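Local coordinates for hypothetical protein APE0525 (Aeropyrum pernix, PDB 2CX0), which is of unknown function but carries a PUA domain, a fold common in RNA-binding proteins, and so probably binds RNA, at residues I60-L68 with T79-G87; V119-A130 with V142-E153. All blocks are in the same frame, centred on the assembly; numbering follows the deposited sequence.

Contact 1: residues I60-L68 with T79-G87; sequences ITVDGVPCL and TLQCLKAFG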
loop_
_atom_site.group_PDB
_atom_site.type_symbol
_atom_site.label_atom_id
_atom_site.label_comp_id
_atom_site.label_asym_id
_atom_site.label_seq_id
_atom_site.Cartn_x
_atom_site.Cartn_y
_atom_site.Cartn_z
ATOM N N ILE A 60 7.808 -1.143 8.777
ATOM C CA ILE A 60 8.275 -2.459 9.122
ATOM C C ILE A 60 8.960 -3.033 7.901
ATOM O O ILE A 60 8.381 -3.014 6.806
ATOM C CB ILE A 60 7.109 -3.338 9.540
ATOM C CG1 ILE A 60 6.619 -2.861 10.936
ATOM C CG2 ILE A 60 7.541 -4.842 9.550
ATOM C CD1 ILE A 60 5.293 -3.535 11.362
ATOM N N THR A 61 10.191 -3.501 8.053
ATOM C CA THR A 61 10.886 -4.133 6.923
ATOM C C THR A 61 10.789 -5.645 7.050
ATOM O O THR A 61 10.803 -6.195 8.136
ATOM C CB THR A 61 12.391 -3.747 6.824
ATOM O OG1 THR A 61 13.096 -4.110 8.037
ATOM C CG2 THR A 61 12.486 -2.213 6.608
ATOM N N VAL A 62 10.692 -6.303 5.903
ATOM C CA VAL A 62 10.598 -7.744 5.807
ATOM C C VAL A 62 11.796 -8.143 4.918
ATOM O O VAL A 62 11.844 -7.863 3.720
ATOM C CB VAL A 62 9.261 -8.235 5.128
ATOM C CG1 VAL A 62 9.193 -9.766 5.135
ATOM C CG2 VAL A 62 8.046 -7.722 5.856
ATOM N N ASP A 63 12.774 -8.802 5.532
ATOM C CA ASP A 63 14.004 -9.196 4.824
ATOM C C ASP A 63 14.669 -7.996 4.182
ATOM O O ASP A 63 15.231 -8.082 3.099
ATOM C CB ASP A 63 13.727 -10.310 3.791
ATOM C CG ASP A 63 13.509 -11.641 4.465
ATOM O OD1 ASP A 63 14.074 -11.785 5.567
ATOM O OD2 ASP A 63 12.803 -12.518 3.932
ATOM N N GLY A 64 14.580 -6.863 4.864
ATOM C CA GLY A 64 15.193 -5.659 4.379
ATOM C C GLY A 64 14.267 -4.856 3.488
ATOM O O GLY A 64 14.537 -3.678 3.234
ATOM N N VAL A 65 13.177 -5.438 2.994
ATOM C CA VAL A 65 12.287 -4.618 2.153
ATOM C C VAL A 65 11.294 -3.755 3.007
ATOM O O VAL A 65 10.617 -4.280 3.860
ATOM C CB VAL A 65 11.508 -5.531 1.180
ATOM C CG1 VAL A 65 10.581 -4.694 0.321
ATOM C CG2 VAL A 65 12.505 -6.329 0.322
ATOM N N PRO A 66 11.215 -2.422 2.768
ATOM C CA PRO A 66 10.304 -1.535 3.533
ATOM C C PRO A 66 8.874 -1.903 3.087
ATOM O O PRO A 66 8.414 -1.463 2.047
ATOM C CB PRO A 66 10.753 -0.129 3.111
ATOM C CG PRO A 66 11.239 -0.346 1.703
ATOM C CD PRO A 66 11.965 -1.664 1.751
ATOM N N CYS A 67 8.177 -2.678 3.897
ATOM C CA CYS A 67 6.887 -3.184 3.469
ATOM C C CYS A 67 5.599 -2.763 4.120
ATOM O O CYS A 67 4.600 -2.736 3.431
ATOM C CB CYS A 67 6.870 -4.698 3.584
ATOM S SG CYS A 67 7.902 -5.629 2.480
ATOM N N LEU A 68 5.593 -2.502 5.442
ATOM C CA LEU A 68 4.300 -2.262 6.071
ATOM C C LEU A 68 4.307 -1.009 6.900
ATOM O O LEU A 68 5.359 -0.612 7.455
ATOM C CB LEU A 68 3.969 -3.439 6.997
ATOM C CG LEU A 68 3.971 -4.847 6.354
ATOM C CD1 LEU A 68 3.986 -5.974 7.428
ATOM C CD2 LEU A 68 2.696 -4.934 5.402
ATOM N N THR A 79 3.343 -1.041 1.539
ATOM C CA THR A 79 3.864 -0.008 0.697
ATOM C C THR A 79 3.787 -0.580 -0.725
ATOM O O THR A 79 3.571 -1.810 -0.950
ATOM C CB THR A 79 5.355 0.200 0.937
ATOM O OG1 THR A 79 6.028 -1.105 0.839
ATOM C CG2 THR A 79 5.553 0.885 2.357
ATOM N N LEU A 80 4.029 0.292 -1.700
ATOM C CA LEU A 80 4.069 -0.222 -3.088
ATOM C C LEU A 80 5.298 -1.123 -3.242
ATOM O O LEU A 80 5.296 -2.048 -4.071
ATOM C CB LEU A 80 4.139 0.937 -4.106
ATOM C CG LEU A 80 2.835 1.754 -4.111
ATOM C CD1 LEU A 80 2.978 2.732 -5.275
ATOM C CD2 LEU A 80 1.562 0.875 -4.364
ATOM N N GLN A 81 6.381 -0.836 -2.496
ATOM C CA GLN A 81 7.595 -1.697 -2.538
ATOM C C GLN A 81 7.239 -3.131 -2.076
ATOM O O GLN A 81 7.754 -4.114 -2.626
ATOM C CB GLN A 81 8.731 -1.131 -1.634
ATOM C CG GLN A 81 9.380 0.178 -2.197
ATOM C CD GLN A 81 8.549 1.450 -2.002
ATOM O OE1 GLN A 81 7.497 1.424 -1.320
ATOM N NE2 GLN A 81 9.030 2.577 -2.580
ATOM N N CYS A 82 6.354 -3.237 -1.076
ATOM C CA CYS A 82 5.905 -4.529 -0.594
ATOM C C CYS A 82 5.158 -5.260 -1.732
ATOM O O CYS A 82 5.314 -6.497 -1.992
ATOM C CB CYS A 82 4.952 -4.335 0.596
ATOM S SG CYS A 82 4.205 -5.886 1.193
ATOM N N LEU A 83 4.364 -4.513 -2.474
ATOM C CA LEU A 83 3.629 -5.191 -3.577
ATOM C C LEU A 83 4.591 -5.684 -4.680
ATOM O O LEU A 83 4.343 -6.695 -5.348
ATOM C CB LEU A 83 2.580 -4.274 -4.175
ATOM C CG LEU A 83 1.543 -3.787 -3.133
ATOM C CD1 LEU A 83 0.442 -3.012 -3.923
ATOM C CD2 LEU A 83 0.919 -4.926 -2.256
ATOM N N LYS A 84 5.687 -4.970 -4.851
ATOM C CA LYS A 84 6.675 -5.364 -5.835
ATOM C C LYS A 84 7.440 -6.668 -5.423
ATOM O O LYS A 84 7.576 -7.633 -6.187
ATOM C CB LYS A 84 7.647 -4.203 -6.062
ATOM C CG LYS A 84 8.684 -4.510 -7.141
ATOM C CD LYS A 84 9.425 -3.224 -7.572
ATOM C CE LYS A 84 10.530 -3.510 -8.611
ATOM N NZ LYS A 84 11.298 -2.248 -8.961
ATOM N N ALA A 85 7.820 -6.719 -4.181
ATOM C CA ALA A 85 8.542 -7.830 -3.693
ATOM C C ALA A 85 7.653 -9.062 -3.472
ATOM O O ALA A 85 8.091 -10.183 -3.730
ATOM C CB ALA A 85 9.306 -7.397 -2.363
ATOM N N PHE A 86 6.386 -8.875 -3.077
ATOM C CA PHE A 86 5.509 -10.004 -2.744
ATOM C C PHE A 86 4.290 -10.190 -3.639
ATOM O O PHE A 86 3.554 -11.139 -3.450
ATOM C CB PHE A 86 5.051 -9.841 -1.281
ATOM C CG PHE A 86 6.159 -9.982 -0.284
ATOM C CD1 PHE A 86 6.680 -11.248 0.013
ATOM C CD2 PHE A 86 6.744 -8.859 0.325
ATOM C CE1 PHE A 86 7.764 -11.384 0.897
ATOM C CE2 PHE A 86 7.819 -8.994 1.199
ATOM C CZ PHE A 86 8.327 -10.269 1.478
ATOM N N GLY A 87 4.048 -9.272 -4.583
ATOM C CA GLY A 87 2.924 -9.449 -5.485
ATOM C C GLY A 87 1.669 -8.863 -4.889
ATOM O O GLY A 87 1.731 -8.238 -3.798
#

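Contact 2: residues V119-A130 with V142-E153; sequences VEGSFTRGDVVA and VGVAEVDSSALE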
loop_
_atom_site.group_PDB
_atom_site.type_symbol
_atom_site.label_atom_id
_atom_site.label_comp_id
_atom_site.label_asym_id
_atom_site.label_seq_id
_atom_site.Cartn_x
_atom_site.Cartn_y
_atom_site.Cartn_z
ATOM N N VAL A 119 -11.928 -5.377 -12.251
ATOM C CA VAL A 119 -11.925 -5.690 -10.816
ATOM C C VAL A 119 -11.486 -7.136 -10.606
ATOM O O VAL A 119 -11.948 -8.038 -11.332
ATOM C CB VAL A 119 -13.295 -5.556 -10.189
ATOM C CG1 VAL A 119 -13.237 -6.057 -8.734
ATOM C CG2 VAL A 119 -13.786 -4.101 -10.278
ATOM N N GLU A 120 -10.593 -7.386 -9.646
ATOM C CA GLU A 120 -10.161 -8.738 -9.384
ATOM C C GLU A 120 -10.296 -9.019 -7.919
ATOM O O GLU A 120 -10.071 -8.125 -7.053
ATOM C CB GLU A 120 -8.674 -8.953 -9.763
ATOM C CG GLU A 120 -8.423 -9.007 -11.252
ATOM C CD GLU A 120 -6.945 -8.959 -11.638
ATOM O OE1 GLU A 120 -6.056 -9.133 -10.772
ATOM O OE2 GLU A 120 -6.677 -8.763 -12.840
ATOM N N GLY A 121 -10.616 -10.274 -7.613
ATOM C CA GLY A 121 -10.751 -10.616 -6.202
ATOM C C GLY A 121 -12.159 -10.368 -5.707
ATOM O O GLY A 121 -13.070 -10.112 -6.510
ATOM N N SER A 122 -12.332 -10.399 -4.385
ATOM C CA SER A 122 -13.632 -10.218 -3.753
ATOM C C SER A 122 -13.406 -9.353 -2.514
ATOM O O SER A 122 -12.550 -9.667 -1.689
ATOM C CB SER A 122 -14.178 -11.598 -3.370
ATOM O OG SER A 122 -15.445 -11.460 -2.763
ATOM N N PHE A 123 -14.124 -8.244 -2.377
ATOM C CA PHE A 123 -13.904 -7.389 -1.235
ATOM C C PHE A 123 -15.139 -6.567 -0.958
ATOM O O PHE A 123 -16.040 -6.442 -1.829
ATOM C CB PHE A 123 -12.691 -6.459 -1.461
ATOM C CG PHE A 123 -12.745 -5.669 -2.723
ATOM C CD1 PHE A 123 -13.427 -4.451 -2.793
ATOM C CD2 PHE A 123 -12.068 -6.133 -3.865
ATOM C CE1 PHE A 123 -13.430 -3.707 -4.009
ATOM C CE2 PHE A 123 -12.068 -5.418 -5.042
ATOM C CZ PHE A 123 -12.750 -4.201 -5.122
ATOM N N THR A 124 -15.193 -6.009 0.243
ATOM C CA THR A 124 -16.328 -5.170 0.572
ATOM C C THR A 124 -15.831 -3.763 0.885
ATOM O O THR A 124 -14.630 -3.547 1.063
ATOM C CB THR A 124 -17.102 -5.755 1.807
ATOM O OG1 THR A 124 -16.213 -5.836 2.914
ATOM C CG2 THR A 124 -17.601 -7.142 1.513
ATOM N N ARG A 125 -16.769 -2.808 0.945
ATOM C CA ARG A 125 -16.435 -1.438 1.290
ATOM C C ARG A 125 -15.576 -1.484 2.552
ATOM O O ARG A 125 -15.893 -2.236 3.489
ATOM C CB ARG A 125 -17.743 -0.643 1.557
ATOM C CG ARG A 125 -17.577 0.677 2.275
ATOM C CD ARG A 125 -18.840 1.524 2.164
ATOM N NE ARG A 125 -19.677 1.023 1.089
ATOM C CZ ARG A 125 -20.408 1.778 0.274
ATOM N NH1 ARG A 125 -20.407 3.109 0.398
ATOM N NH2 ARG A 125 -21.152 1.188 -0.657
ATOM N N GLY A 126 -14.487 -0.709 2.593
ATOM C CA GLY A 126 -13.654 -0.682 3.796
ATOM C C GLY A 126 -12.425 -1.575 3.726
ATOM O O GLY A 126 -11.480 -1.408 4.535
ATOM N N ASP A 127 -12.415 -2.525 2.784
ATOM C CA ASP A 127 -11.273 -3.438 2.615
ATOM C C ASP A 127 -10.119 -2.733 1.964
ATOM O O ASP A 127 -10.339 -1.742 1.204
ATOM C CB ASP A 127 -11.624 -4.608 1.717
ATOM C CG ASP A 127 -12.292 -5.768 2.497
ATOM O OD1 ASP A 127 -12.059 -5.827 3.716
ATOM O OD2 ASP A 127 -13.001 -6.590 1.872
ATOM N N VAL A 128 -8.912 -3.231 2.253
ATOM C CA VAL A 128 -7.693 -2.716 1.659
ATOM C C VAL A 128 -7.545 -3.307 0.248
ATOM O O VAL A 128 -7.609 -4.526 0.067
ATOM C CB VAL A 128 -6.454 -3.140 2.464
ATOM C CG1 VAL A 128 -5.191 -2.565 1.804
ATOM C CG2 VAL A 128 -6.609 -2.694 3.940
ATOM N N VAL A 129 -7.349 -2.436 -0.741
ATOM C CA VAL A 129 -7.130 -2.902 -2.103
ATOM C C VAL A 129 -6.027 -2.078 -2.747
ATOM O O VAL A 129 -5.658 -1.001 -2.228
ATOM C CB VAL A 129 -8.393 -2.775 -2.981
ATOM C CG1 VAL A 129 -9.543 -3.610 -2.370
ATOM C CG2 VAL A 129 -8.821 -1.207 -3.141
ATOM N N ALA A 130 -5.506 -2.562 -3.879
ATOM C CA ALA A 130 -4.484 -1.831 -4.614
ATOM C C ALA A 130 -5.032 -1.486 -5.986
ATOM O O ALA A 130 -5.797 -2.285 -6.540
ATOM C CB ALA A 130 -3.180 -2.687 -4.816
ATOM N N VAL A 142 -2.356 2.360 -3.029
ATOM C CA VAL A 142 -2.922 1.439 -2.044
ATOM C C VAL A 142 -3.957 2.278 -1.312
ATOM O O VAL A 142 -3.652 3.416 -0.960
ATOM C CB VAL A 142 -1.818 0.946 -1.019
ATOM C CG1 VAL A 142 -2.469 0.362 0.179
ATOM C CG2 VAL A 142 -0.949 -0.190 -1.739
ATOM N N GLY A 143 -5.136 1.706 -1.083
ATOM C CA GLY A 143 -6.187 2.431 -0.400
ATOM C C GLY A 143 -7.367 1.590 0.098
ATOM O O GLY A 143 -7.291 0.364 0.257
ATOM N N VAL A 144 -8.471 2.290 0.368
ATOM C CA VAL A 144 -9.620 1.650 0.931
ATOM C C VAL A 144 -10.784 1.639 -0.040
ATOM O O VAL A 144 -11.165 2.685 -0.589
ATOM C CB VAL A 144 -10.017 2.388 2.256
ATOM C CG1 VAL A 144 -11.249 1.673 2.915
ATOM C CG2 VAL A 144 -8.812 2.456 3.212
ATOM N N ALA A 145 -11.354 0.453 -0.250
ATOM C CA ALA A 145 -12.480 0.349 -1.178
ATOM C C ALA A 145 -13.662 1.147 -0.601
ATOM O O ALA A 145 -13.976 1.034 0.574
ATOM C CB ALA A 145 -12.908 -1.135 -1.375
ATOM N N GLU A 146 -14.308 1.945 -1.439
ATOM C CA GLU A 146 -15.491 2.709 -1.039
ATOM C C GLU A 146 -16.772 2.015 -1.443
ATOM O O GLU A 146 -17.864 2.452 -1.066
ATOM C CB GLU A 146 -15.497 4.081 -1.677
ATOM C CG GLU A 146 -14.433 4.964 -1.102
ATOM C CD GLU A 146 -14.989 6.101 -0.242
ATOM O OE1 GLU A 146 -16.074 6.636 -0.568
ATOM O OE2 GLU A 146 -14.332 6.481 0.739
ATOM N N VAL A 147 -16.651 0.956 -2.223
ATOM C CA VAL A 147 -17.829 0.176 -2.640
ATOM C C VAL A 147 -17.469 -1.300 -2.658
ATOM O O VAL A 147 -16.288 -1.642 -2.768
ATOM C CB VAL A 147 -18.309 0.590 -4.038
ATOM C CG1 VAL A 147 -18.911 1.984 -3.959
ATOM C CG2 VAL A 147 -17.156 0.551 -5.032
ATOM N N ASP A 148 -18.458 -2.178 -2.596
ATOM C CA ASP A 148 -18.145 -3.598 -2.613
ATOM C C ASP A 148 -17.621 -3.953 -4.036
ATOM O O ASP A 148 -17.989 -3.263 -5.023
ATOM C CB ASP A 148 -19.415 -4.410 -2.349
ATOM C CG ASP A 148 -20.015 -4.195 -0.944
ATOM O OD1 ASP A 148 -21.163 -4.670 -0.727
ATOM O OD2 ASP A 148 -19.363 -3.590 -0.061
ATOM N N SER A 149 -16.802 -5.009 -4.159
ATOM C CA SER A 149 -16.315 -5.450 -5.476
ATOM C C SER A 149 -17.493 -5.820 -6.426
ATOM O O SER A 149 -17.444 -5.555 -7.640
ATOM C CB SER A 149 -15.390 -6.671 -5.340
ATOM O OG SER A 149 -16.059 -7.688 -4.619
ATOM N N SER A 150 -18.570 -6.421 -5.921
ATOM C CA SER A 150 -19.656 -6.759 -6.859
ATOM C C SER A 150 -20.393 -5.490 -7.323
ATOM O O SER A 150 -20.923 -5.429 -8.440
ATOM C CB SER A 150 -20.624 -7.726 -6.206
ATOM O OG SER A 150 -21.201 -7.080 -5.115
ATOM N N ALA A 151 -20.443 -4.459 -6.479
ATOM C CA ALA A 151 -21.090 -3.249 -6.920
ATOM C C ALA A 151 -20.167 -2.533 -7.928
ATOM O O ALA A 151 -20.655 -1.941 -8.900
ATOM C CB ALA A 151 -21.375 -2.338 -5.739
ATOM N N LEU A 152 -18.855 -2.568 -7.689
ATOM C CA LEU A 152 -17.932 -1.877 -8.568
ATOM C C LEU A 152 -17.983 -2.506 -9.973
ATOM O O LEU A 152 -17.861 -1.805 -10.990
ATOM C CB LEU A 152 -16.512 -1.906 -7.980
ATOM C CG LEU A 152 -15.443 -1.097 -8.737
ATOM C CD1 LEU A 152 -15.847 0.414 -8.837
ATOM C CD2 LEU A 152 -14.070 -1.262 -7.932
ATOM N N GLU A 153 -18.149 -3.817 -10.020
ATOM C CA GLU A 153 -18.209 -4.533 -11.296
ATOM C C GLU A 153 -19.308 -3.893 -12.193
ATOM O O GLU A 153 -19.159 -3.745 -13.423
ATOM C CB GLU A 153 -18.575 -6.011 -11.028
ATOM C CG GLU A 153 -17.380 -6.915 -10.714
ATOM C CD GLU A 153 -16.435 -7.048 -11.910
ATOM O OE1 GLU A 153 -16.834 -6.748 -13.036
ATOM O OE2 GLU A 153 -15.297 -7.484 -11.743
HETATM O O HOH W 1 -14.047 -6.811 -14.106
HETATM O O HOH W 2 -18.494 -7.753 -3.147
HETATM O O HOH W 3 -20.977 -1.092 -2.223
#

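Contact 1: residues I60-L68 with T79-G87
The ring of Phe86 turns its edge to Cys67: SG lies near the ring plane, 3.6 Å from CE2, a sulfur-aromatic contact in which the polarisable sulfur meets the slightly positive C-H rim. CZ of Phe86 meets CG1 of Val62 obliquely, at 3.8 Å. Phe86 reaches both because CG stands anti to its carbonyl carbon (chi1 -67°), which swings the ring from the last turn of helix 80-86 across to the hairpin. Earlier in the helix, where strand and helix run close, small side chains suit the contact. CB of Cys67 packs on CB of Cys82 at 3.6 Å, where the CA atoms of the two segments come closest, while the methyl CG1 of Val65 rests on CB of Ala85, 4.0 Å away.

The helix start is polar. Thr79 is the N-cap: its OG1 accepts from Cys82 N (2.9 Å) and donates to Pro66 O (2.7 Å), arriving in the carbonyl plane on a lone pair. A hydroxyl suits this place since it can give and take at once. Thr79 N also donates to Cys67 O at 2.8 Å, from above the carbonyl plane, so the cap is tied to two successive strand carbonyls. A type I' turn from Val62 to Val65 closes the hairpin.

The short axes of strand 65-68 and helix 80-86 cross at -110°, packing the helix across a beta hairpin of the N-terminal pre-PUA (DUF1947) part of the chain. Helix 174-183 touches Pro66 and Gln81, whose NE2 bonds to Gln180, and strand 45-51 continues the antiparallel sheet beyond strand 56-62.

Contact 2: residues V119-A130 with V142-E153
Phe123 is the main bump: its ring lies between Ser149 CB, 3.5 Å from the centroid in a CH-pi contact, and Val129 CG1 over the opposite face, while Ala145 CB approaches CD1 obliquely. With chi1 at 53°, CG sits between the backbone N and the carbonyl carbon, folding the ring back into this slot. An alanine here is likely to open a gap between Ser149 and Val129, leaving both without their aromatic surface.

Small Ser149 fits close to the ring, and its OG accepts from Phe123 N (3.0 Å) as its own N donates to Phe123 O (2.8 Å). Beside it, Val119 pushes CG2 against CD2 of Leu152 at 3.7 Å. Val144 CG1 presses on the backbone of Gly126, 3.5 Å from Gly126 CA and tighter than usual; the positive phi in the type II turn calls for glycine. Arg125 lays one guanidinium face over the peptide of Glu146, and its backbone N donates to the anti lone pair of Asp148 OD2 (2.9 Å).

Val129 and Gly143 form an antiparallel hydrogen-bonded pair. Strand 93-97 lies between strands 116-121 and 128-133 in the PUA-domain sheet, its Val95 touching Phe123 and Leu152, while strand 163-170 flanks strand 138-145.

Overall arrangement
Contact 1 falls within the DUF1947 range and contact 2 within the PUA range, their centres about 21 Å apart with the middle of the chain between them. Contact 1 lies nearer the chain's centre (about 9 Å against 14 Å, centre to centre); contact 2 runs from buried valines to an exposed, water-bridged turn around Thr124 and Arg125. Contact 1 sets a helix across a hairpin through sulfur, small apolar groups and a capping threonine; contact 2 joins two strands of a mixed sheet and buries more, 866 against 378 Å². They share no element, yet touch: Leu83 CD1 packs on Ala130 CB at 3.7 Å, and Leu80 and Leu83 meet Val142, joining helix 80-86 to the PUA sheet.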